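PDB 4I0N: necrotic enteritis toxin B from Clostridium perfringens, which forms pores in target-cell membranes, probably by assembling into a ring-shaped oligomer in the manner of the alpha-hemolysin family of toxins. Local coordinates for residues K25-D30 with S42-E47. Residues are numbered along the deposited sequence; the frame is centred on the assembly and turned at random.
Sequences KYTSSD and SGTFIE. With MG (magnesium ion), chain E.
Y26 and F45 form an antiparallel hydrogen-bonded pair, each backbone N–H given to the other's carbonyl, with Y26 N 2.9 Å from F45 O and F45 N 2.8 Å from Y26 O. Two residues along, S28 and G43 repeat the exchange; the shorter bond, G43 N to S28 O at 2.7 Å, is also the straighter, at 165°. At the non-hydrogen-bonded pair between them, T27 and T44, the CA atoms are 4.6 Å apart and CA–H...O contacts, such as T27 CA to G43 O, fill in.

The tight side carries Y26, S28 and F45. F45 CG stands beside its own backbone N (chi1 -66°), which brings one ring edge in plane with Y26 O, while S28 CB lies farther along the rim. The Y26 and E47 side chains cross at about a right angle, E47 CG 3.7 Å from Y26 CE2. H283 packs against this face: it stacks on Y26, meets F45 edge-to-face and hydrogen-bonds E47 OE2 through NE2, while S28 OG is hydrogen-bonded to I285 N.

The other face holds K25, T27, S29, S42, T44 and the buried I46. It is looser at exposed T27 and S29, though S29 OG and S42 OG are 2.9 Å apart. T27 and T44 lie side by side, and K25 CD rests against T44 CG2 before the extended chain runs outward. Beyond S29, D30 OD1 binds a magnesium ion at 2.2 Å, while OD2 accepts bonds from one of its waters and from Y287 N. Strands 21-34 and 37-47 are the arms of a beta hairpin in an antiparallel sheet of this alpha-hemolysin fold.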
loop_
_atom_site.group_PDB
_atom_site.type_symbol
_atom_site.label_atom_id
_atom_site.label_comp_id
_atom_site.label_asym_id
_atom_site.label_seq_id
_atom_site.Cartn_x
_atom_site.Cartn_y
_atom_site.Cartn_z
ATOM N N LYS A 25 25.866 11.172 -0.958
ATOM C CA LYS A 25 24.425 11.017 -0.894
ATOM C C LYS A 25 23.737 12.301 -0.427
ATOM O O LYS A 25 24.312 13.087 0.324
ATOM C CB LYS A 25 24.021 9.829 -0.006
ATOM C CG LYS A 25 24.288 10.015 1.472
ATOM C CD LYS A 25 23.540 8.980 2.327
ATOM C CE LYS A 25 24.084 9.011 3.761
ATOM N NZ LYS A 25 23.402 8.071 4.712
ATOM N N TYR A 26 22.491 12.465 -0.862
ATOM C CA TYR A 26 21.659 13.629 -0.533
ATOM C C TYR A 26 20.285 13.097 -0.195
ATOM O O TYR A 26 19.817 12.171 -0.859
ATOM C CB TYR A 26 21.492 14.545 -1.751
ATOM C CG TYR A 26 22.783 15.068 -2.297
ATOM C CD1 TYR A 26 23.276 16.310 -1.898
ATOM C CD2 TYR A 26 23.534 14.310 -3.198
ATOM C CE1 TYR A 26 24.485 16.795 -2.408
ATOM C CE2 TYR A 26 24.748 14.788 -3.700
ATOM C CZ TYR A 26 25.203 16.027 -3.297
ATOM O OH TYR A 26 26.386 16.514 -3.790
ATOM N N THR A 27 19.620 13.695 0.788
ATOM C CA THR A 27 18.274 13.251 1.145
ATOM C C THR A 27 17.241 14.356 0.992
ATOM O O THR A 27 17.551 15.547 1.112
ATOM C CB THR A 27 18.205 12.695 2.583
ATOM O OG1 THR A 27 18.706 13.672 3.498
ATOM C CG2 THR A 27 19.025 11.422 2.704
ATOM N N SER A 28 16.009 13.953 0.693
ATOM C CA SER A 28 14.897 14.900 0.599
ATOM C C SER A 28 13.623 14.158 0.884
ATOM O O SER A 28 13.580 12.931 0.790
ATOM C CB SER A 28 14.862 15.567 -0.788
ATOM O OG SER A 28 13.892 16.595 -0.803
ATOM N N SER A 29 12.584 14.882 1.272
ATOM C CA SER A 29 11.275 14.264 1.464
ATOM C C SER A 29 10.201 15.312 1.249
ATOM O O SER A 29 10.431 16.516 1.506
ATOM C CB SER A 29 11.157 13.699 2.894
ATOM O OG SER A 29 9.892 13.065 3.116
ATOM N N ASP A 30 9.030 14.867 0.793
ATOM C CA ASP A 30 7.846 15.725 0.811
ATOM C C ASP A 30 6.629 14.877 1.149
ATOM O O ASP A 30 6.657 13.646 1.056
ATOM C CB ASP A 30 7.664 16.446 -0.529
ATOM C CG ASP A 30 6.921 17.754 -0.391
ATOM O OD1 ASP A 30 6.462 18.051 0.726
ATOM O OD2 ASP A 30 6.782 18.482 -1.398
ATOM N N SER A 42 10.104 9.894 0.343
ATOM C CA SER A 42 11.433 10.311 0.790
ATOM C C SER A 42 12.452 9.710 -0.142
ATOM O O SER A 42 12.267 8.598 -0.650
ATOM C CB SER A 42 11.730 9.841 2.222
ATOM O OG SER A 42 10.713 10.322 3.081
ATOM N N GLY A 43 13.541 10.442 -0.354
ATOM C CA GLY A 43 14.542 10.013 -1.328
ATOM C C GLY A 43 15.948 10.099 -0.791
ATOM O O GLY A 43 16.276 11.003 -0.005
ATOM N N THR A 44 16.771 9.142 -1.209
ATOM C CA THR A 44 18.214 9.252 -1.044
ATOM C C THR A 44 18.826 9.220 -2.440
ATOM O O THR A 44 18.790 8.185 -3.109
ATOM C CB THR A 44 18.767 8.088 -0.218
ATOM O OG1 THR A 44 18.017 7.994 1.000
ATOM C CG2 THR A 44 20.243 8.328 0.089
ATOM N N PHE A 45 19.351 10.360 -2.880
ATOM C CA PHE A 45 20.007 10.465 -4.188
ATOM C C PHE A 45 21.463 10.149 -4.003
ATOM O O PHE A 45 22.081 10.634 -3.038
ATOM C CB PHE A 45 19.913 11.906 -4.730
ATOM C CG PHE A 45 18.505 12.371 -5.054
ATOM C CD1 PHE A 45 18.009 12.293 -6.356
ATOM C CD2 PHE A 45 17.696 12.932 -4.059
ATOM C CE1 PHE A 45 16.721 12.737 -6.654
ATOM C CE2 PHE A 45 16.400 13.392 -4.361
ATOM C CZ PHE A 45 15.921 13.294 -5.656
ATOM N N ILE A 46 22.029 9.378 -4.927
ATOM C CA ILE A 46 23.455 9.074 -4.866
ATOM C C ILE A 46 24.114 9.635 -6.109
ATOM O O ILE A 46 23.632 9.417 -7.221
ATOM C CB ILE A 46 23.751 7.545 -4.773
ATOM C CG1 ILE A 46 23.050 6.908 -3.568
ATOM C CG2 ILE A 46 25.246 7.282 -4.675
ATOM C CD1 ILE A 46 21.897 6.044 -3.967
ATOM N N GLU A 47 25.186 10.389 -5.901
ATOM C CA GLU A 47 26.047 10.852 -6.978
ATOM C C GLU A 47 27.317 10.041 -6.784
ATOM O O GLU A 47 28.131 10.339 -5.891
ATOM C CB GLU A 47 26.339 12.357 -6.872
ATOM C CG GLU A 47 25.113 13.254 -7.022
ATOM C CD GLU A 47 24.521 13.258 -8.433
ATOM O OE1 GLU A 47 25.180 12.780 -9.391
ATOM O OE2 GLU A 47 23.401 13.779 -8.581
HETATM MG MG MG E . 5.797 19.954 1.639
HETATM O O HOH W 1 5.001 20.356 -0.209
HETATM O O HOH W 2 7.070 19.370 3.268
HETATM O O HOH W 3 4.185 18.912 2.548
HETATM O O HOH W 4 7.894 20.892 0.906
#